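Glutathione s-transferase protein (Ralstonia solanacearum, PDB 3TOU) probably acts as a glutathione transferase, conjugating glutathione to electrophilic compounds, and binds glutathione at the interface of its two subunits. Local coordinates at residues Asn46-Val51 and Ala61-Arg66; Arg93-Leu98 and Ala145-Cys150; Ala106-Val111 and Thr127-Lys132. One frame throughout, in Å; residues are numbered along the deposited sequence. Where two conformers were deposited one is given.

Contact 1. Residues Asn46-Val51 and Ala61-Arg66; sequences NPLGKV and ALFDSR. With GSH (glutathione), chain C.
Phe-63 packs against the side-chain amide of Asn-46 and leads straight into a cis peptide bond, although the next residue, Asp-64, is not a proline. The cis bond sits between the ring and two ligand-binding residues, Asp-64 and Ser-65. This contact belongs to the thioredoxin-like N-terminal domain of the glutathione transferase fold. It joins the loop before strand 53-55 to the turn between strand 61-62 and helix 65-74.

Asn-46 OD1 lies over the centre of the ring, 3.5 Å from Phe-63 CG, and the amide and ring planes are only 23° apart. The amide is fixed by its own loop. Its OD1 accepts from Leu-48 N at 3.0 Å, an Asx turn, with the donor well above the carbonyl plane (64° out of it). Its ND2 donates to Lys-50 O at 2.9 Å, and this acceptor lies near the amide plane. A type I turn from Asn-46 to Gly-49 folds the same residues.

With CG between the backbone N and the carbonyl carbon (chi1 52°), the Phe-63 ring is turned against the 46-49 turn. Pro-47 CD meets Phe-63 CE2 at 3.7 Å. Leu-48 CD1 approaches Phe-63 CD1 at 4.0 Å. Cys-94 of the second subunit also packs on Phe-63, so the ring lies at the dimer interface.

Both segments continue into the glutathione site. Val-51 pairs with the ligand's cysteinyl unit through its backbone N and O. In one conformer Lys-50 NZ bonds O32 and OE1. Asp-64 OD2 accepts from N1 at 3.0 Å and forms a salt bridge with Arg-66 of the second subunit. Ser-65 donates to both oxygens of the gamma-glutamyl carboxylate: its N binds O11 at 2.9 Å, and its OG binds O12 at 2.6 Å.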
loop_
_atom_site.group_PDB
_atom_site.type_symbol
_atom_site.label_atom_id
_atom_site.label_comp_id
_atom_site.label_asym_id
_atom_site.label_seq_id
_atom_site.Cartn_x
_atom_site.Cartn_y
_atom_site.Cartn_z
ATOM N N ASN A 46 -7.203 -12.829 -5.856
ATOM C CA ASN A 46 -6.328 -12.137 -4.927
ATOM C C ASN A 46 -6.486 -12.764 -3.546
ATOM O O ASN A 46 -7.558 -12.677 -2.959
ATOM C CB ASN A 46 -6.711 -10.659 -4.845
ATOM C CG ASN A 46 -5.746 -9.839 -3.964
ATOM O OD1 ASN A 46 -4.800 -10.366 -3.360
ATOM N ND2 ASN A 46 -5.989 -8.535 -3.905
ATOM N N PRO A 47 -5.409 -13.361 -3.013
ATOM C CA PRO A 47 -5.423 -13.956 -1.661
ATOM C C PRO A 47 -5.781 -12.950 -0.570
ATOM O O PRO A 47 -6.307 -13.334 0.469
ATOM C CB PRO A 47 -3.984 -14.439 -1.456
ATOM C CG PRO A 47 -3.220 -13.987 -2.638
ATOM C CD PRO A 47 -4.136 -13.588 -3.720
ATOM N N LEU A 48 -5.512 -11.667 -0.804
ATOM C CA LEU A 48 -5.906 -10.635 0.164
ATOM C C LEU A 48 -7.382 -10.227 0.085
ATOM O O LEU A 48 -7.866 -9.475 0.938
ATOM C CB LEU A 48 -5.033 -9.394 -0.004
ATOM C CG LEU A 48 -3.535 -9.694 0.003
ATOM C CD1 LEU A 48 -2.741 -8.431 -0.373
ATOM C CD2 LEU A 48 -3.109 -10.251 1.377
ATOM N N GLY A 49 -8.081 -10.683 -0.952
ATOM C CA GLY A 49 -9.514 -10.391 -1.103
ATOM C C GLY A 49 -9.849 -8.933 -1.393
ATOM O O GLY A 49 -10.923 -8.453 -1.035
ATOM N N LYS A 50 -8.929 -8.255 -2.075
ATOM C CA LYS A 50 -9.063 -6.833 -2.363
ATOM C C LYS A 50 -9.028 -6.547 -3.856
ATOM O O LYS A 50 -8.490 -7.325 -4.625
ATOM C CB LYS A 50 -7.945 -6.041 -1.676
ATOM C CG LYS A 50 -8.187 -5.845 -0.184
ATOM C CD LYS A 50 -6.935 -5.358 0.522
ATOM C CE LYS A 50 -7.227 -5.141 2.002
ATOM N NZ LYS A 50 -8.186 -4.014 2.189
ATOM N N VAL A 51 -9.610 -5.411 -4.246
ATOM C CA VAL A 51 -9.483 -4.911 -5.611
ATOM C C VAL A 51 -8.642 -3.624 -5.586
ATOM O O VAL A 51 -8.695 -2.880 -4.601
ATOM C CB VAL A 51 -10.855 -4.662 -6.282
ATOM C CG1 VAL A 51 -11.502 -6.005 -6.651
ATOM C CG2 VAL A 51 -11.775 -3.822 -5.376
ATOM N N ALA A 61 -2.125 -13.740 -11.375
ATOM C CA ALA A 61 -2.813 -12.589 -10.791
ATOM C C ALA A 61 -1.797 -11.630 -10.180
ATOM O O ALA A 61 -0.801 -12.063 -9.589
ATOM C CB ALA A 61 -3.788 -13.041 -9.743
ATOM N N LEU A 62 -2.049 -10.334 -10.342
ATOM C CA LEU A 62 -1.150 -9.303 -9.835
ATOM C C LEU A 62 -1.910 -8.357 -8.921
ATOM O O LEU A 62 -3.064 -8.035 -9.183
ATOM C CB LEU A 62 -0.583 -8.515 -11.009
ATOM C CG LEU A 62 0.744 -7.823 -10.792
ATOM C CD1 LEU A 62 1.792 -8.849 -10.294
ATOM C CD2 LEU A 62 1.156 -7.202 -12.121
ATOM N N PHE A 63 -1.244 -7.903 -7.857
ATOM C CA PHE A 63 -1.831 -7.002 -6.858
ATOM C C PHE A 63 -0.607 -6.459 -6.078
ATOM O O PHE A 63 0.468 -7.049 -6.193
ATOM C CB PHE A 63 -2.805 -7.788 -5.941
ATOM C CG PHE A 63 -2.182 -9.028 -5.330
ATOM C CD1 PHE A 63 -1.501 -8.951 -4.110
ATOM C CD2 PHE A 63 -2.259 -10.258 -5.986
ATOM C CE1 PHE A 63 -0.892 -10.080 -3.558
ATOM C CE2 PHE A 63 -1.658 -11.389 -5.438
ATOM C CZ PHE A 63 -0.984 -11.302 -4.217
ATOM N N ASP A 64 -0.710 -5.366 -5.308
ATOM C CA ASP A 64 -1.879 -4.484 -5.209
ATOM C C ASP A 64 -1.816 -3.378 -6.269
ATOM O O ASP A 64 -1.122 -3.538 -7.277
ATOM C CB ASP A 64 -1.968 -3.919 -3.795
ATOM C CG ASP A 64 -0.766 -3.051 -3.413
ATOM O OD1 ASP A 64 0.174 -2.830 -4.232
ATOM O OD2 ASP A 64 -0.786 -2.547 -2.268
ATOM N N SER A 65 -2.535 -2.272 -6.060
ATOM C CA SER A 65 -2.595 -1.210 -7.074
ATOM C C SER A 65 -1.239 -0.634 -7.445
ATOM O O SER A 65 -1.011 -0.293 -8.603
ATOM C CB SER A 65 -3.534 -0.082 -6.645
ATOM O OG SER A 65 -2.986 0.655 -5.566
ATOM N N ARG A 66 -0.321 -0.549 -6.480
ATOM C CA ARG A 66 1.018 -0.002 -6.768
ATOM C C ARG A 66 1.809 -0.935 -7.673
ATOM O O ARG A 66 2.497 -0.481 -8.599
ATOM C CB ARG A 66 1.811 0.198 -5.487
ATOM C CG ARG A 66 1.219 1.189 -4.547
ATOM C CD ARG A 66 2.291 1.595 -3.561
ATOM N NE ARG A 66 1.691 2.231 -2.405
ATOM C CZ ARG A 66 2.349 2.557 -1.301
ATOM N NH1 ARG A 66 3.663 2.327 -1.205
ATOM N NH2 ARG A 66 1.674 3.124 -0.298
HETATM N N1 GSH C . -3.295 -1.849 -0.853
HETATM C CA1 GSH C . -4.428 -1.999 -1.777
HETATM C C1 GSH C . -4.151 -1.340 -3.108
HETATM O O11 GSH C . -4.641 -1.836 -4.154
HETATM O O12 GSH C . -3.419 -0.333 -3.195
HETATM C CB1 GSH C . -5.730 -1.477 -1.167
HETATM C CG1 GSH C . -6.938 -2.067 -1.914
HETATM C CD1 GSH C . -8.240 -1.930 -1.151
HETATM O OE1 GSH C . -8.236 -1.761 0.246
HETATM N N2 GSH C . -9.365 -2.001 -1.865
HETATM C CA2 GSH C . -10.674 -2.078 -1.222
HETATM C C2 GSH C . -10.975 -3.496 -0.877
HETATM O O2 GSH C . -10.923 -4.350 -1.964
HETATM C CB2 GSH C . -11.786 -1.644 -2.181
HETATM S SG2 GSH C . -11.631 0.116 -2.560
HETATM N N3 GSH C . -11.271 -3.875 0.370
HETATM C CA3 GSH C . -11.897 -5.165 0.637
HETATM C C3 GSH C . -11.398 -5.832 1.891
HETATM O O31 GSH C . -11.905 -6.894 2.304
HETATM O O32 GSH C . -10.481 -5.327 2.542
#

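Contact 2. Residues Arg93-Leu98 and Ala145-Cys150; sequences RCWEAL and ADRTWC
Arg-147 is the first residue of 145-150 to reach Trp-95, and Cys-150 completes the approach with a sulfur-aromatic contact. The site lies in the all-helical C-terminal domain of the glutathione transferase fold. It joins the loop between helices 123-144 and 157-172 to the side of helix 86-114.

Arg-147 comes to the edge of the indole, near its plane, with NH2 4.3 Å from Trp-95 CZ2. It does not stack on the ring. Its firm bond is within its own loop: Arg-147 NH2 donates to Cys-150 O at 2.8 Å, nearly straight at 167°. The acceptor lies in the guanidinium plane.

Cys-150 lies against one face of the Trp-95 indole. Its carbonyl oxygen takes a second bond, from a water at 3.1 Å from Cys-150 O. The same water accepts from Trp-95 NE1, in the plane of the indole, and so bridges the two segments. Cys-150 N is tied to Asp-159 OD1 of helix 157-172, and Trp-95 also packs on Ala-158 and Val-162 of that helix.

Cys-150 CB makes a CH-pi contact over the five-membered ring, 3.6 Å from Trp-95 CE2. With SG anti to its carbonyl carbon (chi1 -68°), Cys-150 puts the sulfur 3.7 Å from the centroid of the Trp-95 six-membered ring, 9° off its normal.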
loop_
_atom_site.group_PDB
_atom_site.type_symbol
_atom_site.label_atom_id
_atom_site.label_comp_id
_atom_site.label_asym_id
_atom_site.label_seq_id
_atom_site.Cartn_x
_atom_site.Cartn_y
_atom_site.Cartn_z
ATOM N N ARG A 93 7.441 7.760 -6.189
ATOM C CA ARG A 93 6.958 6.660 -5.336
ATOM C C ARG A 93 6.396 7.199 -4.007
ATOM O O ARG A 93 5.354 6.738 -3.519
ATOM C CB ARG A 93 8.065 5.633 -5.029
ATOM C CG ARG A 93 9.043 5.271 -6.150
ATOM C CD ARG A 93 8.465 4.365 -7.193
ATOM N NE ARG A 93 8.013 3.101 -6.619
ATOM C CZ ARG A 93 7.136 2.292 -7.201
ATOM N NH1 ARG A 93 6.610 2.597 -8.380
ATOM N NH2 ARG A 93 6.775 1.178 -6.592
ATOM N N CYS A 94 7.082 8.185 -3.436
ATOM C CA CYS A 94 6.628 8.782 -2.173
ATOM C C CYS A 94 5.297 9.537 -2.387
ATOM O O CYS A 94 4.396 9.448 -1.552
ATOM C CB CYS A 94 7.710 9.681 -1.579
ATOM S SG CYS A 94 7.279 10.358 0.039
ATOM N N TRP A 95 5.163 10.254 -3.507
ATOM C CA TRP A 95 3.889 10.921 -3.813
ATOM C C TRP A 95 2.763 9.905 -3.913
ATOM O O TRP A 95 1.655 10.142 -3.418
ATOM C CB TRP A 95 3.965 11.673 -5.140
ATOM C CG TRP A 95 4.442 13.094 -5.076
ATOM C CD1 TRP A 95 5.686 13.561 -5.434
ATOM C CD2 TRP A 95 3.681 14.246 -4.687
ATOM N NE1 TRP A 95 5.748 14.927 -5.266
ATOM C CE2 TRP A 95 4.531 15.375 -4.814
ATOM C CE3 TRP A 95 2.372 14.435 -4.227
ATOM C CZ2 TRP A 95 4.109 16.674 -4.499
ATOM C CZ3 TRP A 95 1.946 15.727 -3.916
ATOM C CH2 TRP A 95 2.813 16.831 -4.060
ATOM N N GLU A 96 3.047 8.768 -4.545
ATOM C CA GLU A 96 2.020 7.729 -4.660
ATOM C C GLU A 96 1.645 7.204 -3.271
ATOM O O GLU A 96 0.473 6.973 -2.993
ATOM C CB GLU A 96 2.472 6.584 -5.574
ATOM C CG GLU A 96 1.397 5.478 -5.714
ATOM C CD GLU A 96 1.874 4.257 -6.488
ATOM O OE1 GLU A 96 3.100 4.018 -6.556
ATOM O OE2 GLU A 96 1.012 3.517 -7.013
ATOM N N ALA A 97 2.631 7.051 -2.390
ATOM C CA ALA A 97 2.337 6.584 -1.019
ATOM C C ALA A 97 1.524 7.609 -0.237
ATOM O O ALA A 97 0.654 7.246 0.560
ATOM C CB ALA A 97 3.620 6.214 -0.254
ATOM N N LEU A 98 1.796 8.887 -0.479
ATOM C CA LEU A 98 1.052 9.948 0.208
ATOM C C LEU A 98 -0.418 9.922 -0.237
ATOM O O LEU A 98 -1.329 9.977 0.597
ATOM C CB LEU A 98 1.679 11.314 -0.097
ATOM C CG LEU A 98 0.984 12.551 0.488
ATOM C CD1 LEU A 98 0.860 12.459 2.019
ATOM C CD2 LEU A 98 1.768 13.807 0.065
ATOM N N ALA A 145 3.365 23.018 -4.420
ATOM C CA ALA A 145 3.696 24.452 -4.441
ATOM C C ALA A 145 3.076 25.154 -5.663
ATOM O O ALA A 145 1.882 25.024 -5.919
ATOM C CB ALA A 145 5.217 24.643 -4.379
ATOM N N ASP A 146 3.902 25.863 -6.432
ATOM C CA ASP A 146 3.452 26.619 -7.607
ATOM C C ASP A 146 3.595 25.841 -8.923
ATOM O O ASP A 146 3.391 26.399 -10.009
ATOM C CB ASP A 146 4.274 27.917 -7.698
ATOM C CG ASP A 146 5.759 27.655 -7.932
ATOM O OD1 ASP A 146 6.365 26.815 -7.219
ATOM O OD2 ASP A 146 6.329 28.281 -8.845
ATOM N N ARG A 147 3.943 24.560 -8.826
ATOM C CA ARG A 147 4.257 23.749 -10.008
ATOM C C ARG A 147 3.031 23.236 -10.739
ATOM O O ARG A 147 1.926 23.181 -10.179
ATOM C CB ARG A 147 5.207 22.605 -9.644
ATOM C CG ARG A 147 6.502 23.117 -9.007
ATOM C CD ARG A 147 7.600 22.070 -8.936
ATOM N NE ARG A 147 7.168 20.850 -8.265
ATOM C CZ ARG A 147 7.142 20.674 -6.949
ATOM N NH1 ARG A 147 7.518 21.643 -6.119
ATOM N NH2 ARG A 147 6.724 19.520 -6.460
ATOM N N THR A 148 3.222 22.882 -12.009
ATOM C CA THR A 148 2.127 22.346 -12.819
ATOM C C THR A 148 1.878 20.874 -12.467
ATOM O O THR A 148 0.728 20.446 -12.339
ATOM C CB THR A 148 2.419 22.502 -14.320
ATOM O OG1 THR A 148 2.644 23.887 -14.594
ATOM C CG2 THR A 148 1.241 22.011 -15.181
ATOM N N TRP A 149 2.966 20.131 -12.301
ATOM C CA TRP A 149 2.896 18.702 -11.995
ATOM C C TRP A 149 3.597 18.431 -10.671
ATOM O O TRP A 149 4.465 19.203 -10.253
ATOM C CB TRP A 149 3.557 17.907 -13.122
ATOM C CG TRP A 149 2.929 18.113 -14.482
ATOM C CD1 TRP A 149 3.483 18.761 -15.547
ATOM C CD2 TRP A 149 1.633 17.664 -14.916
ATOM N NE1 TRP A 149 2.621 18.737 -16.616
ATOM C CE2 TRP A 149 1.476 18.079 -16.256
ATOM C CE3 TRP A 149 0.586 16.964 -14.297
ATOM C CZ2 TRP A 149 0.318 17.806 -16.999
ATOM C CZ3 TRP A 149 -0.569 16.698 -15.032
ATOM C CH2 TRP A 149 -0.689 17.120 -16.373
ATOM N N CYS A 150 3.238 17.329 -10.018
ATOM C CA CYS A 150 3.865 16.949 -8.749
ATOM C C CYS A 150 5.382 16.796 -8.847
ATOM O O CYS A 150 6.105 17.230 -7.949
ATOM C CB CYS A 150 3.240 15.659 -8.211
ATOM S SG CYS A 150 1.536 15.840 -7.676
HETATM O O HOH W 1 8.418 15.906 -6.418
#

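Contact 3. Residues Ala106-Val111 and Thr127-Lys132; sequences AVALRV and TRQHHK. With GSH (glutathione), chain E.
Leu-109 and Gln-129 both hold CG anti to the carbonyl carbon (chi1 -69° and -56°), and this brings their side chains into the gap between two helices. Segments 106-111 and 127-132 belong to helices 86-114 and 123-144, a roughly antiparallel pair in the helical bundle of the C-terminal domain. Their axes approach to 9.1 Å at an angle of 154°.

The Leu-109 and Gln-129 side chains run antiparallel alongside each other, with Leu-109 CG 3.8 Å from Gln-129 CB. Gln-129 then bends at its second torsion. The bend brings its chain over Ala-108, whose CB touches Gln-129 CG at 3.9 Å. The small alanine thus receives the aliphatic part of the glutamine, and the amide nitrogen also passes close to the methyl. Leu-109 turns one methyl to His-130. Its CD1 lies over a face of the imidazole in a CH-pi contact, 3.5 Å from His-130 NE2 and offset toward the rim. The leucine chain stands roughly perpendicular to that of the histidine. Gln-173 of a nearby loop touches both Leu-109 and His-130.

No hydrogen bond links the two segments. The polar chemistry lies on another side of helix 127-132, where Arg-128 and Lys-132 reach a glutathione held mainly by the second subunit. Arg-128 NE and NH2 both donate to the glycine carboxylate oxygen O32, each at 2.8 Å. Lys-132 NZ lies 2.7 Å from O32. It also bonds to Leu-48 O of the second subunit, and Arg-128 NH2 to Val-35 O there. Two cationic side chains thus grip one oxygen with three bonds, and their charge would probably balance the glycine carboxylate. Because Lys-50, Val-51, Asp-64 and Ser-65 of the second subunit hold the same ligand, it is bound across the dimer interface.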
loop_
_atom_site.group_PDB
_atom_site.type_symbol
_atom_site.label_atom_id
_atom_site.label_comp_id
_atom_site.label_asym_id
_atom_site.label_seq_id
_atom_site.Cartn_x
_atom_site.Cartn_y
_atom_site.Cartn_z
ATOM N N ALA A 106 -9.476 7.681 3.973
ATOM C CA ALA A 106 -10.852 7.909 3.496
ATOM C C ALA A 106 -11.639 6.602 3.365
ATOM O O ALA A 106 -12.825 6.536 3.723
ATOM C CB ALA A 106 -10.844 8.664 2.177
ATOM N N VAL A 107 -10.976 5.562 2.864
ATOM C CA VAL A 107 -11.588 4.233 2.759
ATOM C C VAL A 107 -11.873 3.637 4.139
ATOM O O VAL A 107 -12.929 3.013 4.329
ATOM C CB VAL A 107 -10.736 3.254 1.874
ATOM C CG1 VAL A 107 -11.184 1.802 2.045
ATOM C CG2 VAL A 107 -10.809 3.675 0.412
ATOM N N ALA A 108 -10.966 3.843 5.106
ATOM C CA ALA A 108 -11.243 3.437 6.506
ATOM C C ALA A 108 -12.553 4.062 7.022
ATOM O O ALA A 108 -13.325 3.412 7.740
ATOM C CB ALA A 108 -10.083 3.810 7.424
ATOM N N LEU A 109 -12.790 5.326 6.658
ATOM C CA LEU A 109 -14.057 6.011 7.006
ATOM C C LEU A 109 -15.265 5.368 6.339
ATOM O O LEU A 109 -16.318 5.234 6.972
ATOM C CB LEU A 109 -13.989 7.516 6.688
ATOM C CG LEU A 109 -13.041 8.324 7.576
ATOM C CD1 LEU A 109 -12.750 9.690 6.953
ATOM C CD2 LEU A 109 -13.588 8.494 8.985
ATOM N N ARG A 110 -15.120 4.959 5.078
ATOM C CA ARG A 110 -16.205 4.280 4.354
ATOM C C ARG A 110 -16.523 2.933 5.030
ATOM O O ARG A 110 -17.690 2.558 5.181
ATOM C CB ARG A 110 -15.838 4.095 2.870
ATOM C CG ARG A 110 -16.787 3.211 2.029
ATOM C CD ARG A 110 -18.117 3.892 1.709
ATOM N NE ARG A 110 -18.953 2.996 0.912
ATOM C CZ ARG A 110 -20.196 3.250 0.509
ATOM N NH1 ARG A 110 -20.791 4.403 0.800
ATOM N NH2 ARG A 110 -20.847 2.336 -0.204
ATOM N N VAL A 111 -15.473 2.235 5.464
ATOM C CA VAL A 111 -15.616 0.942 6.166
ATOM C C VAL A 111 -16.280 1.133 7.524
ATOM O O VAL A 111 -17.139 0.351 7.909
ATOM C CB VAL A 111 -14.242 0.226 6.292
ATOM C CG1 VAL A 111 -14.263 -0.895 7.332
ATOM C CG2 VAL A 111 -13.813 -0.296 4.928
ATOM N N THR A 127 -12.160 10.498 13.984
ATOM C CA THR A 127 -11.327 11.684 14.164
ATOM C C THR A 127 -9.901 11.449 13.655
ATOM O O THR A 127 -9.330 12.301 12.966
ATOM C CB THR A 127 -11.323 12.113 15.659
ATOM O OG1 THR A 127 -12.676 12.384 16.052
ATOM C CG2 THR A 127 -10.474 13.352 15.891
ATOM N N ARG A 128 -9.357 10.284 13.992
ATOM C CA ARG A 128 -7.999 9.911 13.607
ATOM C C ARG A 128 -7.845 9.876 12.083
ATOM O O ARG A 128 -6.865 10.419 11.541
ATOM C CB ARG A 128 -7.637 8.564 14.213
ATOM C CG ARG A 128 -6.273 8.070 13.824
ATOM C CD ARG A 128 -6.005 6.720 14.450
ATOM N NE ARG A 128 -4.573 6.575 14.619
ATOM C CZ ARG A 128 -3.895 6.948 15.701
ATOM N NH1 ARG A 128 -4.512 7.437 16.768
ATOM N NH2 ARG A 128 -2.591 6.782 15.719
ATOM N N GLN A 129 -8.809 9.258 11.403
ATOM C CA GLN A 129 -8.751 9.183 9.945
ATOM C C GLN A 129 -8.908 10.565 9.300
ATOM O O GLN A 129 -8.185 10.902 8.357
ATOM C CB GLN A 129 -9.747 8.161 9.391
ATOM C CG GLN A 129 -9.585 6.731 9.965
ATOM C CD GLN A 129 -8.147 6.226 10.009
ATOM O OE1 GLN A 129 -7.704 5.660 11.018
ATOM N NE2 GLN A 129 -7.417 6.413 8.920
ATOM N N HIS A 130 -9.822 11.383 9.826
ATOM C CA HIS A 130 -9.966 12.752 9.309
ATOM C C HIS A 130 -8.713 13.591 9.526
ATOM O O HIS A 130 -8.399 14.456 8.716
ATOM C CB HIS A 130 -11.189 13.463 9.902
ATOM C CG HIS A 130 -12.454 13.183 9.153
ATOM N ND1 HIS A 130 -12.716 13.731 7.916
ATOM C CD2 HIS A 130 -13.510 12.388 9.444
ATOM C CE1 HIS A 130 -13.886 13.298 7.483
ATOM N NE2 HIS A 130 -14.392 12.487 8.392
ATOM N N HIS A 131 -8.001 13.323 10.614
ATOM C CA HIS A 131 -6.751 14.028 10.893
ATOM C C HIS A 131 -5.709 13.667 9.832
ATOM O O HIS A 131 -5.007 14.541 9.329
ATOM C CB HIS A 131 -6.256 13.720 12.305
ATOM C CG HIS A 131 -5.044 14.498 12.704
ATOM N ND1 HIS A 131 -4.014 13.946 13.435
ATOM C CD2 HIS A 131 -4.687 15.785 12.462
ATOM C CE1 HIS A 131 -3.079 14.861 13.634
ATOM N NE2 HIS A 131 -3.459 15.980 13.048
ATOM N N LYS A 132 -5.649 12.387 9.467
ATOM C CA LYS A 132 -4.756 11.930 8.399
ATOM C C LYS A 132 -5.058 12.590 7.071
ATOM O O LYS A 132 -4.148 13.005 6.361
ATOM C CB LYS A 132 -4.824 10.407 8.238
ATOM C CG LYS A 132 -4.223 9.647 9.401
ATOM C CD LYS A 132 -4.191 8.149 9.104
ATOM C CE LYS A 132 -3.925 7.335 10.380
ATOM N NZ LYS A 132 -2.747 7.838 11.169
HETATM N N1 GSH E . 1.548 1.332 4.503
HETATM C CA1 GSH E . 2.371 1.583 5.695
HETATM C C1 GSH E . 3.748 0.988 5.497
HETATM O O11 GSH E . 3.909 0.010 4.731
HETATM O O12 GSH E . 4.768 1.466 6.063
HETATM C CB1 GSH E . 1.678 1.024 6.946
HETATM C CG1 GSH E . 2.417 1.529 8.187
HETATM C CD1 GSH E . 1.569 1.403 9.438
HETATM O OE1 GSH E . 0.189 1.334 9.306
HETATM N N2 GSH E . 2.189 1.359 10.624
HETATM C CA2 GSH E . 1.458 1.360 11.892
HETATM C C2 GSH E . 0.999 2.739 12.210
HETATM O O2 GSH E . 1.987 3.713 12.180
HETATM C CB2 GSH E . 2.381 0.962 13.044
HETATM S SG2 GSH E . 2.748 -0.798 12.910
HETATM N N3 GSH E . -0.286 2.973 12.523
HETATM C CA3 GSH E . -0.656 4.250 13.113
HETATM C C3 GSH E . -1.901 4.855 12.529
HETATM O O31 GSH E . -2.444 4.341 11.543
HETATM O O32 GSH E . -2.401 5.871 13.046
#

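Overall arrangement
From the N terminus, contact 1 comes first. It closes a short loop through strand 53-55 within the thioredoxin-like domain and ends as helix 65-74 begins. The chain then enters helix 86-114, which supplies one side of both remaining contacts. Contact 2 closes a long, mostly helical loop, and contact 3 is nested inside it, joining helices 86-114 and 123-144. Contacts 1 and 2 are in series but meet where Arg-66 packs on Glu-96 and Ala-97, which ties the two domains together. All three touch the second subunit. Contacts 1 and 3 of opposite subunits converge on each glutathione.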